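Local coordinates for protein pentafunctional AROM polypeptide (Schizosaccharomyces pombe, PDB 5SWV) that probably carries out the dehydroquinate dehydratase and shikimate dehydrogenase steps of the shikimate pathway, in two enzyme units joined in one chain, at residues D292-V297 with M317-E322; F111-L116 with I136-D141; P267-T272 with D523-K528. All blocks are in the same frame, centred on the assembly; numbering follows the deposited sequence.

Contact 1. Residues D292-V297 with M317-E322; sequences DEVQKV and MKFMDE
Q295 and F319 are the closest backbone partners, with their CA atoms 7.8 Å apart, where the 3-10 turn of 292-294 and the residue after it face a second 3-10 turn at 317-319. No hydrogen bond spans the gap, and the contact depends on the F319 ring. With CG anti to the carbonyl carbon (chi1 -58°), F319 directs its ring across to the 292-297 segment, where three side chains meet it. Q295 reaches it with an extended chain: its CD lies 3.5 Å from CE1 of F319, and its amide plane is inclined 48° to the ring in an oblique approach. D292 instead comes to the ring edge, its OD1 3.9 Å from CZ of F319 and its carboxylate almost perpendicular to the ring. More deeply buried, V294 adds a looser apolar touch, CG2 to CE2 of F319 at 4.5 Å. K318 bends at its third and fourth torsions and sets CD above one face of the F319 ring, toward its rim. Its NZ remains 5.2 Å from OD1 of D292, so the opposite charges may attract each other but form no salt bridge. V294 also packs on F257 of strand 253-257, while D321 and E322 bond to strand 345-350. The aromatic side chain thus bridges two surface turns beside the mixed sheet of the shikimate dehydrogenase substrate-binding domain.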
ATOM      1  N   ASP A 292     -32.025  -3.153   8.751  1.00 48.77           N
ATOM      2  CA  ASP A 292     -31.951  -3.607  10.146  1.00 50.25           C
ATOM      3  C   ASP A 292     -31.644  -5.074  10.275  1.00 49.21           C
ATOM      4  O   ASP A 292     -31.153  -5.511  11.314  1.00 48.61           O
ATOM      5  CB  ASP A 292     -33.238  -3.273  10.878  1.00 52.05           C
ATOM      6  CG  ASP A 292     -33.445  -1.797  10.971  1.00 54.02           C
ATOM      7  OD1 ASP A 292     -32.747  -1.180  11.811  1.00 56.37           O
ATOM      8  OD2 ASP A 292     -34.244  -1.259  10.159  1.00 54.74           O
ATOM      9  N   GLU A 293     -31.915  -5.811   9.202  1.00 49.13           N
ATOM     10  CA  GLU A 293     -31.621  -7.227   9.121  1.00 49.17           C
ATOM     11  C   GLU A 293     -30.121  -7.545   9.056  1.00 48.57           C
ATOM     12  O   GLU A 293     -29.747  -8.695   9.276  1.00 49.09           O
ATOM     13  CB  GLU A 293     -32.350  -7.848   7.917  1.00 50.38           C
ATOM     14  CG  GLU A 293     -33.874  -7.865   8.048  1.00 51.02           C
ATOM     15  CD  GLU A 293     -34.581  -8.144   6.724  1.00 51.96           C
ATOM     16  OE1 GLU A 293     -34.932  -9.306   6.464  1.00 52.00           O
ATOM     17  OE2 GLU A 293     -34.789  -7.204   5.931  1.00 53.23           O
ATOM     18  N   VAL A 294     -29.265  -6.554   8.780  1.00 47.82           N
ATOM     19  CA  VAL A 294     -27.811  -6.788   8.736  1.00 47.87           C
ATOM     20  C   VAL A 294     -27.157  -6.776  10.123  1.00 48.41           C
ATOM     21  O   VAL A 294     -26.002  -7.161  10.261  1.00 47.39           O
ATOM     22  CB  VAL A 294     -27.054  -5.794   7.804  1.00 47.82           C
ATOM     23  CG1 VAL A 294     -27.793  -5.582   6.480  1.00 46.79           C
ATOM     24  CG2 VAL A 294     -26.767  -4.460   8.498  1.00 48.30           C
ATOM     25  N   GLN A 295     -27.883  -6.326  11.141  1.00 50.29           N
ATOM     26  CA  GLN A 295     -27.325  -6.203  12.489  1.00 51.73           C
ATOM     27  C   GLN A 295     -26.872  -7.534  13.107  1.00 51.53           C
ATOM     28  O   GLN A 295     -25.880  -7.561  13.842  1.00 51.03           O
ATOM     29  CB  GLN A 295     -28.327  -5.519  13.416  1.00 53.15           C
ATOM     30  CG  GLN A 295     -27.705  -5.039  14.714  1.00 55.02           C
ATOM     31  CD  GLN A 295     -28.654  -4.198  15.544  1.00 57.08           C
ATOM     32  OE1 GLN A 295     -29.885  -4.286  15.412  1.00 57.54           O
ATOM     33  NE2 GLN A 295     -28.085  -3.379  16.417  1.00 57.61           N
ATOM     34  N   LYS A 296     -27.598  -8.616  12.823  1.00 51.69           N
ATOM     35  CA  LYS A 296     -27.251  -9.954  13.342  1.00 52.39           C
ATOM     36  C   LYS A 296     -26.016 -10.567  12.646  1.00 51.94           C
ATOM     37  O   LYS A 296     -25.359 -11.464  13.197  1.00 52.92           O
ATOM     38  CB  LYS A 296     -28.455 -10.904  13.243  1.00 52.72           C
ATOM     39  CG  LYS A 296     -28.746 -11.399  11.837  1.00 53.47           C
ATOM     40  CD  LYS A 296     -30.240 -11.569  11.587  1.00 55.20           C
ATOM     41  CE  LYS A 296     -30.517 -11.987  10.139  1.00 55.74           C
ATOM     42  NZ  LYS A 296     -31.707 -11.297   9.565  1.00 55.12           N
ATOM     43  N   VAL A 297     -25.727 -10.085  11.435  1.00 50.21           N
ATOM     44  CA  VAL A 297     -24.518 -10.446  10.688  1.00 49.19           C
ATOM     45  C   VAL A 297     -23.302  -9.761  11.294  1.00 48.65           C
ATOM     46  O   VAL A 297     -22.239 -10.375  11.446  1.00 48.37           O
ATOM     47  CB  VAL A 297     -24.626 -10.036   9.200  1.00 48.84           C
ATOM     48  CG1 VAL A 297     -23.345 -10.366   8.439  1.00 48.67           C
ATOM     49  CG2 VAL A 297     -25.832 -10.710   8.554  1.00 49.60           C
ATOM     50  N   MET A 317     -24.940   3.785   8.814  1.00 39.23           N
ATOM     51  CA  MET A 317     -24.087   4.581   9.718  1.00 40.35           C
ATOM     52  C   MET A 317     -24.584   4.626  11.164  1.00 40.82           C
ATOM     53  O   MET A 317     -23.788   4.747  12.086  1.00 39.93           O
ATOM     54  CB  MET A 317     -23.923   6.002   9.176  1.00 40.85           C
ATOM     55  CG  MET A 317     -23.103   6.034   7.904  1.00 41.51           C
ATOM     56  SD  MET A 317     -23.136   7.604   7.038  1.00 42.84           S
ATOM     57  CE  MET A 317     -22.114   8.584   8.140  1.00 42.26           C
ATOM     58  N   LYS A 318     -25.903   4.566  11.324  1.00 42.28           N
ATOM     59  CA  LYS A 318     -26.581   4.167  12.567  1.00 44.27           C
ATOM     60  C   LYS A 318     -25.767   3.222  13.482  1.00 44.12           C
ATOM     61  O   LYS A 318     -25.572   3.514  14.668  1.00 46.11           O
ATOM     62  CB  LYS A 318     -27.889   3.455  12.191  1.00 46.60           C
ATOM     63  CG  LYS A 318     -29.077   3.746  13.088  1.00 49.09           C
ATOM     64  CD  LYS A 318     -30.176   2.670  12.982  1.00 51.75           C
ATOM     65  CE  LYS A 318     -30.667   2.390  11.559  1.00 53.01           C
ATOM     66  NZ  LYS A 318     -31.052   3.630  10.807  1.00 53.59           N
ATOM     67  N   PHE A 319     -25.288   2.111  12.913  1.00 41.30           N
ATOM     68  CA  PHE A 319     -24.664   1.034  13.675  1.00 40.62           C
ATOM     69  C   PHE A 319     -23.176   1.185  13.917  1.00 40.15           C
ATOM     70  O   PHE A 319     -22.567   0.300  14.534  1.00 41.19           O
ATOM     71  CB  PHE A 319     -24.847  -0.309  12.957  1.00 40.63           C
ATOM     72  CG  PHE A 319     -26.269  -0.684  12.714  1.00 40.70           C
ATOM     73  CD1 PHE A 319     -27.118  -0.951  13.780  1.00 41.40           C
ATOM     74  CD2 PHE A 319     -26.761  -0.800  11.419  1.00 40.79           C
ATOM     75  CE1 PHE A 319     -28.438  -1.311  13.560  1.00 42.10           C
ATOM     76  CE2 PHE A 319     -28.080  -1.157  11.191  1.00 41.61           C
ATOM     77  CZ  PHE A 319     -28.921  -1.413  12.261  1.00 42.29           C
ATOM     78  N   MET A 320     -22.570   2.248  13.406  1.00 39.35           N
ATOM     79  CA  MET A 320     -21.140   2.456  13.565  1.00 38.71           C
ATOM     80  C   MET A 320     -20.882   3.217  14.848  1.00 38.34           C
ATOM     81  O   MET A 320     -21.630   4.127  15.203  1.00 39.19           O
ATOM     82  CB  MET A 320     -20.578   3.259  12.392  1.00 39.04           C
ATOM     83  CG  MET A 320     -20.765   2.655  11.004  1.00 39.51           C
ATOM     84  SD  MET A 320     -19.999   1.029  10.755  1.00 40.90           S
ATOM     85  CE  MET A 320     -21.421  -0.006  11.093  1.00 41.16           C
ATOM     86  N   ASP A 321     -19.817   2.827  15.533  1.00 38.16           N
ATOM     87  CA  ASP A 321     -19.293   3.529  16.716  1.00 38.25           C
ATOM     88  C   ASP A 321     -18.260   4.610  16.334  1.00 38.01           C
ATOM     89  O   ASP A 321     -18.054   5.563  17.076  1.00 37.43           O
ATOM     90  CB  ASP A 321     -18.623   2.516  17.662  1.00 38.19           C
ATOM     91  CG  ASP A 321     -19.561   1.379  18.081  1.00 38.71           C
ATOM     92  OD1 ASP A 321     -20.467   1.650  18.879  1.00 39.35           O
ATOM     93  OD2 ASP A 321     -19.403   0.219  17.629  1.00 38.54           O
ATOM     94  N   GLU A 322     -17.589   4.405  15.199  1.00 38.12           N
ATOM     95  CA  GLU A 322     -16.532   5.264  14.679  1.00 37.95           C
ATOM     96  C   GLU A 322     -16.741   5.459  13.186  1.00 37.38           C
ATOM     97  O   GLU A 322     -17.286   4.578  12.523  1.00 37.87           O
ATOM     98  CB  GLU A 322     -15.186   4.577  14.802  1.00 38.76           C
ATOM     99  CG  GLU A 322     -14.553   4.591  16.165  1.00 40.23           C
ATOM    100  CD  GLU A 322     -13.225   3.844  16.176  1.00 41.98           C
ATOM    101  OE1 GLU A 322     -12.581   3.684  15.099  1.00 41.99           O
ATOM    102  OE2 GLU A 322     -12.822   3.404  17.278  1.00 44.11           O
TER

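Contact 2. Residues F111-L116 with I136-D141; sequences FVDVEL and IMSWHD
V112, V114 and L116 exchange backbone hydrogen bonds with I136 and S138, the ladder of two parallel strands. I136 N donates to V112 O (2.9 Å) and I136 O accepts from V114 N (2.8 Å); S138 repeats the pattern, its N reaching V114 O at 3.2 Å and its O receiving L116 N at 3.0 Å. The third is the least regular, S138 N standing 41° out of the V114 carbonyl plane.

One side-chain bond joins the strands on the face shared by D113, E115, I136 and S138. The hydroxyl OG of S138, turned between its own N and carbonyl carbon (chi1 78°), donates to the syn lone pair of D113 OD1 at 2.6 Å. The other oxygen of D113 forms a salt bridge with R81, which also pairs with E115, whose second oxygen bonds to T82. These direct partners probably hold both carboxylates in position.

On the other face M137 runs beside V114 and folds its CE against V114 CB (3.5 Å). Beyond the strand end L116 sets CD2 near M137 CB (4.1 Å) and CB near W139 CE3; on the D113 side I136 CD1 meets F111 CB.

Strands 111-115 and 134-140 belong to a beta-alpha-beta unit of the type I dehydroquinase TIM barrel, between strands 76-79 and 167-173, with V114 against helix 94-106 and M137 and L116 against helix 152-162.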
ATOM      1  N   PHE A 111      14.309   3.380   6.863  1.00 36.02           N
ATOM      2  CA  PHE A 111      15.177   2.613   7.760  1.00 35.27           C
ATOM      3  C   PHE A 111      16.537   2.327   7.125  1.00 34.82           C
ATOM      4  O   PHE A 111      16.668   2.279   5.906  1.00 34.24           O
ATOM      5  CB  PHE A 111      14.561   1.249   8.085  1.00 35.15           C
ATOM      6  CG  PHE A 111      13.165   1.301   8.612  1.00 34.88           C
ATOM      7  CD1 PHE A 111      12.083   1.277   7.747  1.00 34.86           C
ATOM      8  CD2 PHE A 111      12.926   1.304   9.973  1.00 35.28           C
ATOM      9  CE1 PHE A 111      10.783   1.288   8.229  1.00 34.94           C
ATOM     10  CE2 PHE A 111      11.631   1.318  10.468  1.00 35.41           C
ATOM     11  CZ  PHE A 111      10.556   1.312   9.597  1.00 34.97           C
ATOM     12  N   VAL A 112      17.534   2.101   7.973  1.00 34.83           N
ATOM     13  CA  VAL A 112      18.832   1.567   7.559  1.00 34.99           C
ATOM     14  C   VAL A 112      19.174   0.410   8.499  1.00 35.25           C
ATOM     15  O   VAL A 112      19.058   0.540   9.718  1.00 34.94           O
ATOM     16  CB  VAL A 112      19.946   2.645   7.625  1.00 35.17           C
ATOM     17  CG1 VAL A 112      21.331   2.040   7.420  1.00 35.15           C
ATOM     18  CG2 VAL A 112      19.707   3.727   6.580  1.00 35.19           C
ATOM     19  N   ASP A 113      19.583  -0.717   7.921  1.00 35.62           N
ATOM     20  CA  ASP A 113      20.089  -1.839   8.693  1.00 36.13           C
ATOM     21  C   ASP A 113      21.556  -1.609   8.954  1.00 35.22           C
ATOM     22  O   ASP A 113      22.361  -1.498   8.003  1.00 36.80           O
ATOM     23  CB  ASP A 113      19.902  -3.161   7.939  1.00 38.14           C
ATOM     24  CG  ASP A 113      20.153  -4.392   8.828  1.00 40.00           C
ATOM     25  OD1 ASP A 113      21.311  -4.609   9.272  1.00 42.44           O
ATOM     26  OD2 ASP A 113      19.196  -5.168   9.057  1.00 40.18           O
ATOM     27  N   VAL A 114      21.903  -1.548  10.234  1.00 33.51           N
ATOM     28  CA  VAL A 114      23.271  -1.355  10.647  1.00 33.07           C
ATOM     29  C   VAL A 114      23.708  -2.588  11.424  1.00 33.17           C
ATOM     30  O   VAL A 114      23.236  -2.830  12.520  1.00 33.12           O
ATOM     31  CB  VAL A 114      23.396  -0.097  11.516  1.00 32.97           C
ATOM     32  CG1 VAL A 114      24.831   0.113  11.981  1.00 33.00           C
ATOM     33  CG2 VAL A 114      22.901   1.119  10.750  1.00 32.66           C
ATOM     34  N   GLU A 115      24.615  -3.365  10.842  1.00 33.65           N
ATOM     35  CA  GLU A 115      25.138  -4.572  11.482  1.00 33.67           C
ATOM     36  C   GLU A 115      25.961  -4.265  12.714  1.00 33.83           C
ATOM     37  O   GLU A 115      26.808  -3.354  12.721  1.00 34.24           O
ATOM     38  CB  GLU A 115      26.017  -5.366  10.524  1.00 33.69           C
ATOM     39  CG  GLU A 115      25.248  -5.982   9.372  1.00 33.94           C
ATOM     40  CD  GLU A 115      26.124  -6.849   8.492  1.00 34.56           C
ATOM     41  OE1 GLU A 115      27.340  -6.953   8.770  1.00 35.96           O
ATOM     42  OE2 GLU A 115      25.611  -7.438   7.518  1.00 34.49           O
ATOM     43  N   LEU A 116      25.752  -5.077  13.742  1.00 33.13           N
ATOM     44  CA  LEU A 116      26.467  -4.919  15.000  1.00 33.10           C
ATOM     45  C   LEU A 116      27.922  -5.457  14.913  1.00 32.62           C
ATOM     46  O   LEU A 116      28.638  -5.492  15.913  1.00 32.13           O
ATOM     47  CB  LEU A 116      25.656  -5.581  16.131  1.00 33.41           C
ATOM     48  CG  LEU A 116      24.319  -4.869  16.425  1.00 33.64           C
ATOM     49  CD1 LEU A 116      23.215  -5.784  16.929  1.00 33.89           C
ATOM     50  CD2 LEU A 116      24.522  -3.745  17.417  1.00 33.94           C
ATOM     51  N   ILE A 136      17.897   0.011  12.296  1.00 37.21           N
ATOM     52  CA  ILE A 136      17.673  -1.391  12.636  1.00 37.13           C
ATOM     53  C   ILE A 136      19.050  -1.976  12.924  1.00 37.31           C
ATOM     54  O   ILE A 136      19.875  -2.139  12.028  1.00 37.30           O
ATOM     55  CB  ILE A 136      16.972  -2.211  11.521  1.00 36.53           C
ATOM     56  CG1 ILE A 136      15.684  -1.520  11.047  1.00 36.22           C
ATOM     57  CG2 ILE A 136      16.629  -3.609  12.037  1.00 36.38           C
ATOM     58  CD1 ILE A 136      14.893  -2.290   9.998  1.00 36.03           C
ATOM     59  N   MET A 137      19.292  -2.260  14.192  1.00 37.62           N
ATOM     60  CA  MET A 137      20.524  -2.878  14.608  1.00 38.89           C
ATOM     61  C   MET A 137      20.346  -4.384  14.513  1.00 38.11           C
ATOM     62  O   MET A 137      19.448  -4.938  15.143  1.00 37.54           O
ATOM     63  CB  MET A 137      20.872  -2.451  16.033  1.00 40.48           C
ATOM     64  CG  MET A 137      21.066  -0.950  16.172  1.00 41.59           C
ATOM     65  SD  MET A 137      22.586  -0.430  15.369  1.00 43.22           S
ATOM     66  CE  MET A 137      21.976   0.987  14.514  1.00 43.13           C
ATOM     67  N   SER A 138      21.216  -5.032  13.740  1.00 37.35           N
ATOM     68  CA  SER A 138      21.037  -6.417  13.351  1.00 37.13           C
ATOM     69  C   SER A 138      22.250  -7.271  13.691  1.00 36.42           C
ATOM     70  O   SER A 138      23.377  -6.825  13.540  1.00 36.39           O
ATOM     71  CB  SER A 138      20.789  -6.489  11.847  1.00 37.24           C
ATOM     72  OG  SER A 138      22.006  -6.344  11.134  1.00 38.27           O
ATOM     73  N   TRP A 139      22.006  -8.502  14.127  1.00 35.64           N
ATOM     74  CA  TRP A 139      23.041  -9.524  14.160  1.00 35.34           C
ATOM     75  C   TRP A 139      22.471 -10.888  13.786  1.00 35.24           C
ATOM     76  O   TRP A 139      21.376 -11.247  14.208  1.00 35.14           O
ATOM     77  CB  TRP A 139      23.705  -9.598  15.528  1.00 35.47           C
ATOM     78  CG  TRP A 139      24.852 -10.558  15.550  1.00 35.19           C
ATOM     79  CD1 TRP A 139      24.812 -11.867  15.931  1.00 35.59           C
ATOM     80  CD2 TRP A 139      26.198 -10.305  15.133  1.00 35.11           C
ATOM     81  NE1 TRP A 139      26.053 -12.443  15.801  1.00 35.35           N
ATOM     82  CE2 TRP A 139      26.928 -11.506  15.321  1.00 34.83           C
ATOM     83  CE3 TRP A 139      26.870  -9.176  14.638  1.00 34.88           C
ATOM     84  CZ2 TRP A 139      28.295 -11.617  15.024  1.00 34.12           C
ATOM     85  CZ3 TRP A 139      28.249  -9.291  14.347  1.00 34.76           C
ATOM     86  CH2 TRP A 139      28.936 -10.508  14.540  1.00 34.33           C
ATOM     87  N   HIS A 140      23.255 -11.631  13.009  1.00 35.45           N
ATOM     88  CA  HIS A 140      22.904 -12.942  12.490  1.00 36.30           C
ATOM     89  C   HIS A 140      23.945 -13.984  12.974  1.00 36.23           C
ATOM     90  O   HIS A 140      25.144 -13.832  12.716  1.00 36.65           O
ATOM     91  CB  HIS A 140      22.872 -12.887  10.954  1.00 36.81           C
ATOM     92  CG  HIS A 140      21.812 -11.984  10.389  1.00 37.57           C
ATOM     93  ND1 HIS A 140      21.925 -10.604  10.380  1.00 38.04           N
ATOM     94  CD2 HIS A 140      20.623 -12.267   9.799  1.00 37.59           C
ATOM     95  CE1 HIS A 140      20.848 -10.083   9.814  1.00 37.79           C
ATOM     96  NE2 HIS A 140      20.040 -11.068   9.457  1.00 37.64           N
ATOM     97  N   ASP A 141      23.503 -15.019  13.685  1.00 35.73           N
ATOM     98  CA  ASP A 141      24.402 -16.106  14.117  1.00 36.13           C
ATOM     99  C   ASP A 141      24.343 -17.282  13.143  1.00 35.94           C
ATOM    100  O   ASP A 141      23.586 -18.243  13.321  1.00 36.01           O
ATOM    101  CB  ASP A 141      24.088 -16.573  15.546  1.00 36.45           C
ATOM    102  CG  ASP A 141      24.945 -17.757  15.985  1.00 37.13           C
ATOM    103  OD1 ASP A 141      26.139 -17.810  15.602  1.00 36.81           O
ATOM    104  OD2 ASP A 141      24.414 -18.644  16.702  1.00 38.00           O
TER

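Contact 3. Residues P267-T272 with D523-K528; sequences PILHST and DAVYQK
L269 and T272 pack against V525 and K528 in a helix-helix contact of the shikimate dehydrogenase fold, in which the C-terminal helix 522-530 returns to helix 266-277 of the substrate-binding domain. The two segments run roughly antiparallel, at 143°, and their axes approach to 8.9 Å. No hydrogen bond crosses between them, and the interface is formed mainly by aliphatic groups. On its buried side, CD1 of L269 meets CG1 of V525, while L269 also leans on L509 of helix 500-516 and V525 on L276, so three helices share this apolar layer. Toward the more exposed side, I268 places CG2 3.8 Å from the backbone O of K528. One turn further along, T272 turns its methyl CG2, anti to the backbone N, to 4.1 Å from CA of V525. K528 then folds at its last two torsions and passes its methylene chain over T272, the ammonium group continuing to a long, weak ion pair with E531. The hydroxyl of T272 is already used within its own helix: OG1 donates to I268 O at 2.7 Å, and CD of K528 rests 3.6 Å from that same OG1.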
ATOM      1  N   PRO A 267     -17.997 -10.544  -4.736  1.00 46.27           N
ATOM      2  CA  PRO A 267     -17.559 -11.848  -4.214  1.00 46.67           C
ATOM      3  C   PRO A 267     -16.406 -12.495  -4.989  1.00 46.26           C
ATOM      4  O   PRO A 267     -15.505 -13.031  -4.356  1.00 46.05           O
ATOM      5  CB  PRO A 267     -18.830 -12.696  -4.266  1.00 46.60           C
ATOM      6  CG  PRO A 267     -19.926 -11.692  -4.126  1.00 46.58           C
ATOM      7  CD  PRO A 267     -19.455 -10.512  -4.927  1.00 46.40           C
ATOM      8  N   ILE A 268     -16.398 -12.382  -6.319  1.00 45.69           N
ATOM      9  CA  ILE A 268     -15.300 -12.939  -7.126  1.00 45.84           C
ATOM     10  C   ILE A 268     -14.024 -12.172  -6.820  1.00 44.16           C
ATOM     11  O   ILE A 268     -12.947 -12.769  -6.700  1.00 44.22           O
ATOM     12  CB  ILE A 268     -15.558 -12.911  -8.658  1.00 47.73           C
ATOM     13  CG1 ILE A 268     -16.969 -13.439  -8.996  1.00 50.06           C
ATOM     14  CG2 ILE A 268     -14.520 -13.761  -9.394  1.00 47.30           C
ATOM     15  CD1 ILE A 268     -17.263 -13.607 -10.477  1.00 51.38           C
ATOM     16  N   LEU A 269     -14.154 -10.855  -6.677  1.00 42.46           N
ATOM     17  CA  LEU A 269     -12.997  -9.983  -6.436  1.00 40.95           C
ATOM     18  C   LEU A 269     -12.292 -10.354  -5.144  1.00 39.96           C
ATOM     19  O   LEU A 269     -11.086 -10.626  -5.146  1.00 39.57           O
ATOM     20  CB  LEU A 269     -13.399  -8.498  -6.496  1.00 40.22           C
ATOM     21  CG  LEU A 269     -12.799  -7.364  -5.647  1.00 39.59           C
ATOM     22  CD1 LEU A 269     -11.292  -7.277  -5.510  1.00 39.04           C
ATOM     23  CD2 LEU A 269     -13.314  -6.044  -6.223  1.00 39.60           C
ATOM     24  N   HIS A 270     -13.045 -10.418  -4.057  1.00 38.99           N
ATOM     25  CA  HIS A 270     -12.454 -10.749  -2.761  1.00 38.05           C
ATOM     26  C   HIS A 270     -12.055 -12.231  -2.625  1.00 37.72           C
ATOM     27  O   HIS A 270     -11.025 -12.523  -2.027  1.00 36.95           O
ATOM     28  CB  HIS A 270     -13.375 -10.297  -1.639  1.00 37.32           C
ATOM     29  CG  HIS A 270     -13.516  -8.812  -1.554  1.00 36.70           C
ATOM     30  ND1 HIS A 270     -12.750  -8.042  -0.709  1.00 36.91           N
ATOM     31  CD2 HIS A 270     -14.326  -7.951  -2.211  1.00 36.52           C
ATOM     32  CE1 HIS A 270     -13.080  -6.771  -0.847  1.00 36.47           C
ATOM     33  NE2 HIS A 270     -14.034  -6.688  -1.752  1.00 36.64           N
ATOM     34  N   SER A 271     -12.853 -13.142  -3.191  1.00 38.28           N
ATOM     35  CA  SER A 271     -12.510 -14.587  -3.263  1.00 38.40           C
ATOM     36  C   SER A 271     -11.151 -14.782  -3.885  1.00 38.35           C
ATOM     37  O   SER A 271     -10.318 -15.510  -3.340  1.00 38.27           O
ATOM     38  CB  SER A 271     -13.507 -15.378  -4.127  1.00 38.82           C
ATOM     39  OG  SER A 271     -14.758 -15.522  -3.486  1.00 39.14           O
ATOM     40  N   THR A 272     -10.949 -14.122  -5.027  1.00 38.11           N
ATOM     41  CA  THR A 272      -9.674 -14.148  -5.732  1.00 37.45           C
ATOM     42  C   THR A 272      -8.566 -13.601  -4.855  1.00 37.59           C
ATOM     43  O   THR A 272      -7.513 -14.198  -4.781  1.00 39.75           O
ATOM     44  CB  THR A 272      -9.735 -13.375  -7.057  1.00 36.56           C
ATOM     45  OG1 THR A 272     -10.790 -13.912  -7.854  1.00 36.59           O
ATOM     46  CG2 THR A 272      -8.447 -13.494  -7.823  1.00 36.28           C
ATOM     47  N   ASP A 523      -3.871  -6.688 -11.274  1.00 40.59           N
ATOM     48  CA  ASP A 523      -3.998  -7.386 -12.567  1.00 41.47           C
ATOM     49  C   ASP A 523      -4.770  -8.703 -12.541  1.00 41.11           C
ATOM     50  O   ASP A 523      -5.733  -8.863 -13.287  1.00 41.86           O
ATOM     51  CB  ASP A 523      -2.618  -7.658 -13.172  1.00 42.84           C
ATOM     52  CG  ASP A 523      -1.991  -6.435 -13.818  1.00 44.36           C
ATOM     53  OD1 ASP A 523      -2.598  -5.331 -13.850  1.00 44.20           O
ATOM     54  OD2 ASP A 523      -0.859  -6.605 -14.316  1.00 46.50           O
ATOM     55  N   ALA A 524      -4.337  -9.643 -11.701  1.00 40.31           N
ATOM     56  CA  ALA A 524      -4.972 -10.969 -11.629  1.00 40.04           C
ATOM     57  C   ALA A 524      -6.363 -10.920 -11.018  1.00 39.92           C
ATOM     58  O   ALA A 524      -7.212 -11.737 -11.358  1.00 41.00           O
ATOM     59  CB  ALA A 524      -4.103 -11.959 -10.871  1.00 39.54           C
ATOM     60  N   VAL A 525      -6.604  -9.969 -10.125  1.00 39.60           N
ATOM     61  CA  VAL A 525      -7.922  -9.815  -9.531  1.00 39.70           C
ATOM     62  C   VAL A 525      -8.884  -9.220 -10.556  1.00 40.46           C
ATOM     63  O   VAL A 525     -10.048  -9.605 -10.608  1.00 40.19           O
ATOM     64  CB  VAL A 525      -7.883  -8.939  -8.274  1.00 39.29           C
ATOM     65  CG1 VAL A 525      -9.282  -8.739  -7.722  1.00 39.24           C
ATOM     66  CG2 VAL A 525      -7.022  -9.583  -7.197  1.00 39.72           C
ATOM     67  N   TYR A 526      -8.388  -8.285 -11.357  1.00 41.37           N
ATOM     68  CA  TYR A 526      -9.151  -7.690 -12.449  1.00 42.42           C
ATOM     69  C   TYR A 526      -9.486  -8.736 -13.530  1.00 44.61           C
ATOM     70  O   TYR A 526     -10.605  -8.761 -14.028  1.00 44.52           O
ATOM     71  CB  TYR A 526      -8.376  -6.477 -13.020  1.00 41.82           C
ATOM     72  CG  TYR A 526      -9.048  -5.754 -14.160  1.00 40.96           C
ATOM     73  CD1 TYR A 526      -8.901  -6.199 -15.480  1.00 40.64           C
ATOM     74  CD2 TYR A 526      -9.830  -4.631 -13.930  1.00 40.77           C
ATOM     75  CE1 TYR A 526      -9.524  -5.559 -16.534  1.00 40.37           C
ATOM     76  CE2 TYR A 526     -10.456  -3.974 -14.985  1.00 40.86           C
ATOM     77  CZ  TYR A 526     -10.297  -4.444 -16.282  1.00 40.68           C
ATOM     78  OH  TYR A 526     -10.904  -3.799 -17.319  1.00 40.33           O
ATOM     79  N   GLN A 527      -8.536  -9.609 -13.868  1.00 48.62           N
ATOM     80  CA  GLN A 527      -8.772 -10.644 -14.905  1.00 52.77           C
ATOM     81  C   GLN A 527      -9.927 -11.597 -14.609  1.00 53.31           C
ATOM     82  O   GLN A 527     -10.590 -12.051 -15.540  1.00 53.27           O
ATOM     83  CB  GLN A 527      -7.495 -11.466 -15.218  1.00 55.21           C
ATOM     84  CG  GLN A 527      -6.431 -10.738 -16.055  1.00 58.46           C
ATOM     85  CD  GLN A 527      -7.006  -9.963 -17.259  1.00 60.78           C
ATOM     86  OE1 GLN A 527      -7.858 -10.479 -17.994  1.00 62.94           O
ATOM     87  NE2 GLN A 527      -6.552  -8.718 -17.453  1.00 60.31           N
ATOM     88  N   LYS A 528     -10.154 -11.882 -13.324  1.00 54.44           N
ATOM     89  CA  LYS A 528     -11.246 -12.750 -12.874  1.00 55.91           C
ATOM     90  C   LYS A 528     -12.575 -12.008 -12.687  1.00 55.42           C
ATOM     91  O   LYS A 528     -13.646 -12.583 -12.884  1.00 55.48           O
ATOM     92  CB  LYS A 528     -10.838 -13.515 -11.606  1.00 57.50           C
ATOM     93  CG  LYS A 528      -9.781 -14.592 -11.890  1.00 60.94           C
ATOM     94  CD  LYS A 528      -9.563 -15.605 -10.756  1.00 63.21           C
ATOM     95  CE  LYS A 528     -10.781 -16.482 -10.462  1.00 64.30           C
ATOM     96  NZ  LYS A 528     -11.277 -17.188 -11.677  1.00 65.22           N
TER

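Contact 2 comes first along the chain and lies wholly in the dehydroquinase barrel; the other two belong to the shikimate dehydrogenase unit. Contacts 2 and 3 have centres about 39 Å apart, on opposite sides of the chain's centre, and contact 1 is centred about 47 Å from contact 2. Contact 1 and one side of contact 3, 267-272, lie in the substrate-binding domain, the two centres about 27 Å apart. Contact 1 joins turns close in sequence and is nested inside the 250-residue loop that contact 3 closes. That loop takes in the parallel sheet beginning with strand 374-378, so contact 3 brings the chain's last helix back to the substrate-binding domain, from which the dehydrogenase unit started.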